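Local coordinates for Co-chaperone protein HscB, mitochondrial precursor (Homo sapiens, PDB 3BVO) that acts as a co-chaperone in mitochondrial iron-sulfur cluster assembly, forming a transfer complex with ISCU and HSPA9 and required for cluster incorporation into SDHB, at residues P122-Y127 with M190-N195; R43-L48 with G110-K115; S47-N52 with T94-A99. All blocks are in the same frame, centred on the assembly; numbering follows the deposited sequence.

Contact 1. Residues P122-Y127 with M190-N195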
loop_
_atom_site.group_PDB
_atom_site.type_symbol
_atom_site.label_atom_id
_atom_site.label_comp_id
_atom_site.label_asym_id
_atom_site.label_seq_id
_atom_site.Cartn_x
_atom_site.Cartn_y
_atom_site.Cartn_z
ATOM N N PRO A 122 -13.208 -4.583 -8.320
ATOM C CA PRO A 122 -14.330 -5.279 -7.702
ATOM C C PRO A 122 -13.813 -6.186 -6.592
ATOM O O PRO A 122 -12.690 -6.687 -6.682
ATOM C CB PRO A 122 -14.907 -6.115 -8.851
ATOM C CG PRO A 122 -14.232 -5.629 -10.098
ATOM C CD PRO A 122 -12.911 -5.121 -9.657
ATOM N N GLU A 123 -14.623 -6.395 -5.557
ATOM C CA GLU A 123 -14.153 -7.072 -4.351
ATOM C C GLU A 123 -13.987 -8.583 -4.542
ATOM O O GLU A 123 -14.870 -9.375 -4.192
ATOM C CB GLU A 123 -15.053 -6.745 -3.159
ATOM C CG GLU A 123 -14.333 -6.814 -1.817
ATOM C CD GLU A 123 -15.133 -6.173 -0.691
ATOM O OE1 GLU A 123 -15.616 -5.000 -0.860
ATOM O OE2 GLU A 123 -15.269 -6.850 0.374
ATOM N N ARG A 124 -12.839 -8.954 -5.113
ATOM C CA ARG A 124 -12.435 -10.347 -5.328
ATOM C C ARG A 124 -13.515 -11.144 -6.073
ATOM O O ARG A 124 -13.796 -12.297 -5.729
ATOM C CB ARG A 124 -12.069 -10.996 -3.982
ATOM C CG ARG A 124 -11.099 -12.171 -4.045
ATOM C CD ARG A 124 -10.730 -12.624 -2.636
ATOM N NE ARG A 124 -10.386 -14.047 -2.568
ATOM C CZ ARG A 124 -11.211 -15.012 -2.157
ATOM N NH1 ARG A 124 -10.792 -16.270 -2.132
ATOM N NH2 ARG A 124 -12.450 -14.732 -1.767
ATOM N N THR A 125 -14.112 -10.521 -7.091
ATOM C CA THR A 125 -15.229 -11.125 -7.821
ATOM C C THR A 125 -14.830 -12.470 -8.400
ATOM O O THR A 125 -14.033 -12.561 -9.338
ATOM C CB THR A 125 -15.789 -10.218 -8.937
ATOM O OG1 THR A 125 -16.006 -8.899 -8.424
ATOM C CG2 THR A 125 -17.113 -10.774 -9.461
ATOM N N ASP A 126 -15.410 -13.507 -7.809
ATOM C CA ASP A 126 -15.067 -14.891 -8.082
ATOM C C ASP A 126 -15.437 -15.331 -9.496
ATOM O O ASP A 126 -14.858 -16.274 -10.028
ATOM C CB ASP A 126 -15.760 -15.783 -7.050
ATOM C CG ASP A 126 -15.097 -17.131 -6.898
ATOM O OD1 ASP A 126 -15.834 -18.123 -6.723
ATOM O OD2 ASP A 126 -13.848 -17.205 -6.948
ATOM N N TYR A 127 -16.391 -14.639 -10.107
ATOM C CA TYR A 127 -16.900 -15.027 -11.420
ATOM C C TYR A 127 -16.120 -14.469 -12.601
ATOM O O TYR A 127 -15.917 -15.170 -13.595
ATOM C CB TYR A 127 -18.378 -14.661 -11.548
ATOM C CG TYR A 127 -19.290 -15.843 -11.358
ATOM C CD1 TYR A 127 -19.753 -16.193 -10.092
ATOM C CD2 TYR A 127 -19.676 -16.624 -12.444
ATOM C CE1 TYR A 127 -20.587 -17.285 -9.913
ATOM C CE2 TYR A 127 -20.510 -17.716 -12.280
ATOM C CZ TYR A 127 -20.961 -18.044 -11.012
ATOM O OH TYR A 127 -21.792 -19.131 -10.846
HETATM N N MSE A 190 -3.133 -12.131 -7.281
HETATM C CA MSE A 190 -2.289 -12.052 -6.105
HETATM C C MSE A 190 -3.116 -11.933 -4.837
HETATM O O MSE A 190 -2.678 -12.359 -3.760
HETATM C CB MSE A 190 -1.323 -10.893 -6.218
HETATM C CG MSE A 190 -0.204 -11.139 -7.194
HETATM SE SE MSE A 190 0.828 -9.491 -7.476
HETATM C CE MSE A 190 1.080 -8.928 -5.603
ATOM N N ARG A 191 -4.318 -11.384 -4.961
ATOM C CA ARG A 191 -5.190 -11.301 -3.809
ATOM C C ARG A 191 -5.533 -12.711 -3.286
ATOM O O ARG A 191 -5.460 -12.963 -2.073
ATOM C CB ARG A 191 -6.441 -10.471 -4.101
ATOM C CG ARG A 191 -6.873 -9.652 -2.892
ATOM C CD ARG A 191 -8.261 -9.067 -3.025
ATOM N NE ARG A 191 -8.487 -8.540 -4.362
ATOM C CZ ARG A 191 -9.205 -7.460 -4.648
ATOM N NH1 ARG A 191 -9.338 -7.084 -5.916
ATOM N NH2 ARG A 191 -9.776 -6.750 -3.685
ATOM N N TYR A 192 -5.868 -13.626 -4.203
ATOM C CA TYR A 192 -6.121 -15.021 -3.847
ATOM C C TYR A 192 -4.981 -15.636 -3.067
ATOM O O TYR A 192 -5.168 -16.127 -1.951
ATOM C CB TYR A 192 -6.434 -15.867 -5.075
ATOM C CG TYR A 192 -7.849 -15.662 -5.554
ATOM C CD1 TYR A 192 -8.919 -16.368 -4.975
ATOM C CD2 TYR A 192 -8.134 -14.748 -6.573
ATOM C CE1 TYR A 192 -10.238 -16.165 -5.417
ATOM C CE2 TYR A 192 -9.445 -14.543 -7.019
ATOM C CZ TYR A 192 -10.485 -15.249 -6.437
ATOM O OH TYR A 192 -11.771 -15.040 -6.880
ATOM N N PHE A 193 -3.790 -15.588 -3.637
ATOM C CA PHE A 193 -2.666 -16.233 -2.998
ATOM C C PHE A 193 -2.312 -15.644 -1.644
ATOM O O PHE A 193 -1.855 -16.379 -0.783
ATOM C CB PHE A 193 -1.471 -16.326 -3.941
ATOM C CG PHE A 193 -1.628 -17.394 -4.985
ATOM C CD1 PHE A 193 -2.649 -17.315 -5.938
ATOM C CD2 PHE A 193 -0.784 -18.487 -5.008
ATOM C CE1 PHE A 193 -2.823 -18.312 -6.897
ATOM C CE2 PHE A 193 -0.949 -19.487 -5.967
ATOM C CZ PHE A 193 -1.972 -19.395 -6.916
ATOM N N SER A 194 -2.561 -14.350 -1.434
ATOM C CA SER A 194 -2.360 -13.733 -0.112
ATOM C C SER A 194 -3.230 -14.375 0.942
ATOM O O SER A 194 -2.744 -14.749 2.006
ATOM C CB SER A 194 -2.657 -12.249 -0.147
ATOM O OG SER A 194 -1.671 -11.599 -0.909
ATOM N N ASN A 195 -4.521 -14.499 0.652
ATOM C CA ASN A 195 -5.409 -15.265 1.508
ATOM C C ASN A 195 -4.842 -16.658 1.810
ATOM O O ASN A 195 -4.666 -17.028 2.964
ATOM C CB ASN A 195 -6.796 -15.364 0.882
ATOM C CG ASN A 195 -7.494 -14.030 0.814
ATOM O OD1 ASN A 195 -8.334 -13.800 -0.057
ATOM N ND2 ASN A 195 -7.155 -13.135 1.740
#

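Contact 2. Residues R43-L48 with G110-K115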
loop_
_atom_site.group_PDB
_atom_site.type_symbol
_atom_site.label_atom_id
_atom_site.label_comp_id
_atom_site.label_asym_id
_atom_site.label_seq_id
_atom_site.Cartn_x
_atom_site.Cartn_y
_atom_site.Cartn_z
ATOM N N ARG A 43 -2.840 15.220 -2.534
ATOM C CA ARG A 43 -1.501 14.648 -2.574
ATOM C C ARG A 43 -1.553 13.134 -2.480
ATOM O O ARG A 43 -2.050 12.588 -1.486
ATOM C CB ARG A 43 -0.659 15.200 -1.432
ATOM C CG ARG A 43 0.787 14.785 -1.513
ATOM C CD ARG A 43 1.674 15.601 -0.597
ATOM N NE ARG A 43 3.084 15.278 -0.814
ATOM C CZ ARG A 43 4.098 15.777 -0.109
ATOM N NH1 ARG A 43 5.346 15.407 -0.390
ATOM N NH2 ARG A 43 3.866 16.640 0.879
ATOM N N ASP A 44 -1.042 12.452 -3.510
ATOM C CA ASP A 44 -1.051 10.995 -3.519
ATOM C C ASP A 44 0.026 10.448 -2.575
ATOM O O ASP A 44 0.887 11.197 -2.085
ATOM C CB ASP A 44 -0.912 10.445 -4.948
ATOM C CG ASP A 44 0.536 10.432 -5.457
ATOM O OD1 ASP A 44 1.438 9.948 -4.729
ATOM O OD2 ASP A 44 0.771 10.867 -6.615
ATOM N N TYR A 45 -0.015 9.142 -2.326
ATOM C CA TYR A 45 0.925 8.505 -1.417
ATOM C C TYR A 45 2.381 8.491 -1.912
ATOM O O TYR A 45 3.306 8.637 -1.117
ATOM C CB TYR A 45 0.460 7.087 -1.096
ATOM C CG TYR A 45 -0.767 6.977 -0.199
ATOM C CD1 TYR A 45 -1.117 7.996 0.691
ATOM C CD2 TYR A 45 -1.542 5.824 -0.207
ATOM C CE1 TYR A 45 -2.206 7.867 1.519
ATOM C CE2 TYR A 45 -2.628 5.692 0.606
ATOM C CZ TYR A 45 -2.963 6.708 1.470
ATOM O OH TYR A 45 -4.067 6.554 2.284
ATOM N N PHE A 46 2.592 8.319 -3.211
ATOM C CA PHE A 46 3.951 8.296 -3.733
ATOM C C PHE A 46 4.641 9.635 -3.514
ATOM O O PHE A 46 5.840 9.697 -3.219
ATOM C CB PHE A 46 3.948 7.917 -5.211
ATOM C CG PHE A 46 3.556 6.489 -5.458
ATOM C CD1 PHE A 46 4.486 5.460 -5.287
ATOM C CD2 PHE A 46 2.256 6.170 -5.845
ATOM C CE1 PHE A 46 4.127 4.141 -5.495
ATOM C CE2 PHE A 46 1.892 4.851 -6.055
ATOM C CZ PHE A 46 2.823 3.831 -5.875
ATOM N N SER A 47 3.866 10.703 -3.659
ATOM C CA SER A 47 4.361 12.048 -3.446
ATOM C C SER A 47 4.682 12.247 -1.976
ATOM O O SER A 47 5.769 12.727 -1.624
ATOM C CB SER A 47 3.330 13.077 -3.913
ATOM O OG SER A 47 3.631 14.361 -3.392
ATOM N N LEU A 48 3.734 11.864 -1.124
ATOM C CA LEU A 48 3.890 12.030 0.317
ATOM C C LEU A 48 5.069 11.229 0.814
ATOM O O LEU A 48 5.716 11.619 1.757
ATOM C CB LEU A 48 2.613 11.630 1.074
ATOM C CG LEU A 48 2.609 11.710 2.609
ATOM C CD1 LEU A 48 2.759 13.120 3.089
ATOM C CD2 LEU A 48 1.357 11.114 3.188
ATOM N N GLY A 110 0.416 -2.227 -5.728
ATOM C CA GLY A 110 -0.259 -2.519 -6.990
ATOM C C GLY A 110 -1.688 -1.965 -7.062
ATOM O O GLY A 110 -2.034 -1.220 -7.988
ATOM N N LEU A 111 -2.526 -2.307 -6.090
ATOM C CA LEU A 111 -3.910 -1.850 -6.136
ATOM C C LEU A 111 -4.031 -0.340 -6.051
ATOM O O LEU A 111 -4.894 0.246 -6.707
ATOM C CB LEU A 111 -4.742 -2.501 -5.043
ATOM C CG LEU A 111 -4.838 -4.013 -5.186
ATOM C CD1 LEU A 111 -5.464 -4.632 -3.938
ATOM C CD2 LEU A 111 -5.587 -4.388 -6.467
ATOM N N TYR A 112 -3.173 0.291 -5.250
ATOM C CA TYR A 112 -3.193 1.748 -5.127
ATOM C C TYR A 112 -2.730 2.397 -6.413
ATOM O O TYR A 112 -3.260 3.422 -6.841
ATOM C CB TYR A 112 -2.344 2.236 -3.959
ATOM C CG TYR A 112 -2.415 3.736 -3.768
ATOM C CD1 TYR A 112 -3.607 4.351 -3.362
ATOM C CD2 TYR A 112 -1.298 4.540 -4.000
ATOM C CE1 TYR A 112 -3.680 5.709 -3.184
ATOM C CE2 TYR A 112 -1.363 5.923 -3.839
ATOM C CZ TYR A 112 -2.558 6.497 -3.426
ATOM O OH TYR A 112 -2.640 7.853 -3.250
ATOM N N LEU A 113 -1.747 1.776 -7.043
ATOM C CA LEU A 113 -1.240 2.293 -8.293
ATOM C C LEU A 113 -2.326 2.331 -9.375
ATOM O O LEU A 113 -2.334 3.236 -10.210
ATOM C CB LEU A 113 -0.037 1.475 -8.731
ATOM C CG LEU A 113 0.900 2.102 -9.749
ATOM C CD1 LEU A 113 1.494 3.365 -9.211
ATOM C CD2 LEU A 113 1.985 1.111 -10.044
ATOM N N LEU A 114 -3.241 1.362 -9.333
ATOM C CA LEU A 114 -4.358 1.286 -10.264
ATOM C C LEU A 114 -5.403 2.362 -9.999
ATOM O O LEU A 114 -6.019 2.886 -10.931
ATOM C CB LEU A 114 -5.050 -0.064 -10.146
ATOM C CG LEU A 114 -4.399 -1.355 -10.604
ATOM C CD1 LEU A 114 -5.351 -2.492 -10.326
ATOM C CD2 LEU A 114 -4.097 -1.279 -12.088
ATOM N N LYS A 115 -5.632 2.670 -8.726
ATOM C CA LYS A 115 -6.647 3.664 -8.390
ATOM C C LYS A 115 -6.296 5.011 -8.998
ATOM O O LYS A 115 -7.138 5.618 -9.663
ATOM C CB LYS A 115 -6.861 3.776 -6.880
ATOM C CG LYS A 115 -8.014 2.939 -6.383
ATOM C CD LYS A 115 -8.151 2.940 -4.867
ATOM C CE LYS A 115 -7.255 1.867 -4.233
ATOM N NZ LYS A 115 -7.448 1.727 -2.748
#

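Contact 3. Residues S47-N52 with T94-A99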
loop_
_atom_site.group_PDB
_atom_site.type_symbol
_atom_site.label_atom_id
_atom_site.label_comp_id
_atom_site.label_asym_id
_atom_site.label_seq_id
_atom_site.Cartn_x
_atom_site.Cartn_y
_atom_site.Cartn_z
ATOM N N SER A 47 3.866 10.703 -3.659
ATOM C CA SER A 47 4.361 12.048 -3.446
ATOM C C SER A 47 4.682 12.247 -1.976
ATOM O O SER A 47 5.769 12.727 -1.624
ATOM C CB SER A 47 3.330 13.077 -3.913
ATOM O OG SER A 47 3.631 14.361 -3.392
ATOM N N LEU A 48 3.734 11.864 -1.124
ATOM C CA LEU A 48 3.890 12.030 0.317
ATOM C C LEU A 48 5.069 11.229 0.814
ATOM O O LEU A 48 5.716 11.619 1.757
ATOM C CB LEU A 48 2.613 11.630 1.074
ATOM C CG LEU A 48 2.609 11.710 2.609
ATOM C CD1 LEU A 48 2.759 13.120 3.089
ATOM C CD2 LEU A 48 1.357 11.114 3.188
HETATM N N MSE A 49 5.355 10.113 0.167
HETATM C CA MSE A 49 6.473 9.291 0.579
HETATM C C MSE A 49 7.707 9.607 -0.230
HETATM O O MSE A 49 8.716 8.908 -0.129
HETATM C CB MSE A 49 6.104 7.817 0.486
HETATM C CG MSE A 49 5.141 7.385 1.599
HETATM SE SE MSE A 49 5.954 7.533 3.393
HETATM C CE MSE A 49 4.445 8.344 4.292
ATOM N N ASP A 50 7.617 10.679 -1.020
ATOM C CA ASP A 50 8.719 11.195 -1.836
ATOM C C ASP A 50 9.374 10.159 -2.752
ATOM O O ASP A 50 10.564 9.874 -2.618
ATOM C CB ASP A 50 9.778 11.853 -0.953
ATOM C CG ASP A 50 10.812 12.582 -1.757
ATOM O OD1 ASP A 50 10.412 13.329 -2.675
ATOM O OD2 ASP A 50 12.017 12.395 -1.484
ATOM N N CYS A 51 8.592 9.599 -3.674
ATOM C CA CYS A 51 9.123 8.692 -4.705
ATOM C C CYS A 51 8.208 8.662 -5.941
ATOM O O CYS A 51 7.070 9.147 -5.888
ATOM C CB CYS A 51 9.364 7.289 -4.132
ATOM S SG CYS A 51 7.937 6.568 -3.269
ATOM N N ASN A 52 8.698 8.116 -7.052
ATOM C CA ASN A 52 7.915 8.104 -8.295
ATOM C C ASN A 52 6.727 7.146 -8.250
ATOM O O ASN A 52 6.810 6.054 -7.662
ATOM C CB ASN A 52 8.796 7.718 -9.485
ATOM C CG ASN A 52 10.136 8.422 -9.478
ATOM O OD1 ASN A 52 10.280 9.508 -8.902
ATOM N ND2 ASN A 52 11.133 7.808 -10.125
ATOM N N THR A 94 -1.838 10.104 10.744
ATOM C CA THR A 94 -2.686 9.074 10.158
ATOM C C THR A 94 -2.385 8.875 8.682
ATOM O O THR A 94 -2.184 7.737 8.257
ATOM C CB THR A 94 -4.198 9.385 10.323
ATOM O OG1 THR A 94 -4.483 9.737 11.686
ATOM C CG2 THR A 94 -5.051 8.179 9.918
ATOM N N LEU A 95 -2.349 9.959 7.898
ATOM C CA LEU A 95 -2.100 9.823 6.455
ATOM C C LEU A 95 -0.736 9.191 6.252
ATOM O O LEU A 95 -0.592 8.249 5.477
ATOM C CB LEU A 95 -2.161 11.163 5.711
ATOM C CG LEU A 95 -3.442 12.006 5.654
ATOM C CD1 LEU A 95 -3.090 13.421 5.247
ATOM C CD2 LEU A 95 -4.483 11.425 4.705
ATOM N N VAL A 96 0.260 9.694 6.973
ATOM C CA VAL A 96 1.619 9.178 6.861
ATOM C C VAL A 96 1.626 7.667 7.064
ATOM O O VAL A 96 2.228 6.929 6.278
ATOM C CB VAL A 96 2.568 9.875 7.846
ATOM C CG1 VAL A 96 3.941 9.225 7.823
ATOM C CG2 VAL A 96 2.680 11.357 7.504
ATOM N N ASN A 97 0.926 7.209 8.096
ATOM C CA ASN A 97 0.778 5.778 8.328
ATOM C C ASN A 97 0.157 5.056 7.146
ATOM O O ASN A 97 0.671 4.022 6.727
ATOM C CB ASN A 97 -0.045 5.501 9.584
ATOM C CG ASN A 97 0.698 5.845 10.849
ATOM O OD1 ASN A 97 1.933 5.862 10.884
ATOM N ND2 ASN A 97 -0.055 6.121 11.906
ATOM N N ASP A 98 -0.938 5.599 6.613
ATOM C CA ASP A 98 -1.637 4.959 5.505
ATOM C C ASP A 98 -0.684 4.754 4.350
ATOM O O ASP A 98 -0.359 3.619 4.006
ATOM C CB ASP A 98 -2.833 5.784 5.046
ATOM C CG ASP A 98 -3.972 5.761 6.032
ATOM O OD1 ASP A 98 -4.037 4.831 6.873
ATOM O OD2 ASP A 98 -4.814 6.685 5.956
ATOM N N ALA A 99 -0.225 5.859 3.769
ATOM C CA ALA A 99 0.781 5.829 2.727
ATOM C C ALA A 99 1.851 4.755 3.014
ATOM O O ALA A 99 2.047 3.816 2.233
ATOM C CB ALA A 99 1.407 7.203 2.584
#

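Contact 1. Residues P122-Y127 with M190-N195
Arg124 lies across one face of the Tyr192 ring, and Asp126 meets the same side chain at its hydroxyl; between them they make the close-packed half of this contact. The Arg124 chain, extended from CG to NE with CG anti to N (chi1 -155°), carries its CG over the ring, 4.3 Å from the ring centroid in a CH-pi contact. Farther out, NE sits above the same face toward the rim, and NH1 comes within 3.3 Å of Tyr192 CE1. The guanidinium is turned 46° from the ring plane, so the two groups do not stack flat. Asn195 OD1 covers the other face of the guanidinium; it is 3.3 Å from Arg124 NE, but the angle is too poor for a hydrogen bond. Tyr192 OH donates to Asp126 OD2 at 3.0 Å, entering on the anti lone pair of that oxygen. This loop leads from the last helix of the J-domain, 106-116, to the C-terminal three-helix bundle, where helix 180-203 supplies Tyr192; inside the bundle the Tyr192 ring also makes an edge-to-face contact with Phe133. A leucine in place of Tyr192 would probably leave Asp126 OD2 without its donor and the Arg124 chain without a flat surface to lie on. The other half is looser and faces solvent. Here the loop turns through an inverse gamma turn centred on Glu123, closed by a weak bond from Arg124 N to Pro122 O. Arg191, bent at chi3, turns one guanidinium face to the turn, with Arg124 N 3.9 Å from the plane and over its centre. The CB of Glu123 is turned away from the helix, and Glu123 OE1 stays 6.7 Å from Arg191 NH2.

Contact 2. Residues R43-L48 with G110-K115
Tyr112 carries most of this contact, reaching from helix 106-116 to the start of helix 45-48. Its CG stands anti to the backbone N (chi1 -177°), which carries the ring over to helix 45-48. There it meets the Tyr45 ring in an offset stack, centroids 4.6 Å apart and planes inclined by 29°, with Tyr45 CD2 lying over the face near CZ. The hydroxyl goes beyond the stack: Tyr112 OH accepts from Tyr45 N at 3.1 Å, a fairly straight bond (158°) from an amide in the first turn of the helix. Asp44 CB rests against the same oxygen, while the Asp44 carboxylate caps the helix through Ser47 N to OD1 (2.8 Å) and pairs through OD2 with Arg53. At its edge the Tyr112 ring is met by Phe46, CE2 lying 3.8 Å from Tyr112 CD2. One residue on, Leu113 brings its CD1 up to Phe46 CE2 (3.5 Å) and CZ, so that Phe46 lies against two neighbouring side chains of one helix. Tyr45 and Phe46 also touch helix 83-104, and the whole belongs to the J-domain fold, in which the short N-terminal helix, N-capped here by Asp44, packs against the last helix.

Contact 3. Residues S47-N52 with T94-A99
Within the J-domain, the end of the short helix 45-48 packs on the long helix 83-104, where Leu48 and Met49 lie against Leu95, Val96 and Ala99. A Schellman motif finishes the short helix: Asp50, with positive phi, is its C-prime residue, and Asp50 N bonds to Ser47 O at 2.8 Å while Cys51 N reaches back to Phe46 O. Met49 has already left helical geometry, so the two residues that touch the long helix sit just where the chain changes course. No hydrogen bond crosses between the segments; the side-chain packing is apolar and buried. Leu48 holds its CG anti to the backbone N (chi1 179°), which brings CD2 to helix 83-104. CD2 alone does the touching, 4.0 Å from Ala99 CB and 4.3 Å from Leu95 CB, against the helical turn that joins them, with Val96 CA also close by. Ala99, whose CB points at the short helix, brings the two backbones near: its CA is 7.0 Å from that of Met49. Met49, deposited as selenomethionine, starts alongside the long helix rather than facing it. Bends at chi2 and chi3 turn its end inward, so that CG and CE both lie against Ala99 CB. On its flanks the contact joins further parts of the domain: Met49 also touches Leu62 of helix 59-73, the partner of helix 83-104 in the helical hairpin, and Val96 packs on Tyr66 of that helix, whereas Leu95 meets Pro39 in the loop before helix 45-48. The terminal methyl ends between two residues of the long helix, beside the backbone oxygen of Val96, with Met49 CE standing 3.7 Å from Ala99 CB and equally far from Val96 CG1.

In the fold
Contacts 2 and 3 share helix 45-48 and residues Ser47 and Leu48, their centres 8 Å apart: one joins that short helix to helix 106-116, the other to helix 83-104, all inside the J-domain. Tyr45 bridges them, its ring also packing on Ala99. Contact 3 is buried and without hydrogen bonds across it; contact 2, partly buried, mixes aromatic stacking with one hydrogen bond from a helix amide to a tyrosine hydroxyl. Contact 1 lies at the surface, about 20 Å from contact 2 between centres, and ties the loop between helices 106-116 and 131-146 to the C-terminal bundle with arginines, a carboxylate and a tyrosine. Helix 106-116 lies between, its Leu111 and Leu114 meeting Leu187 of helix 180-203.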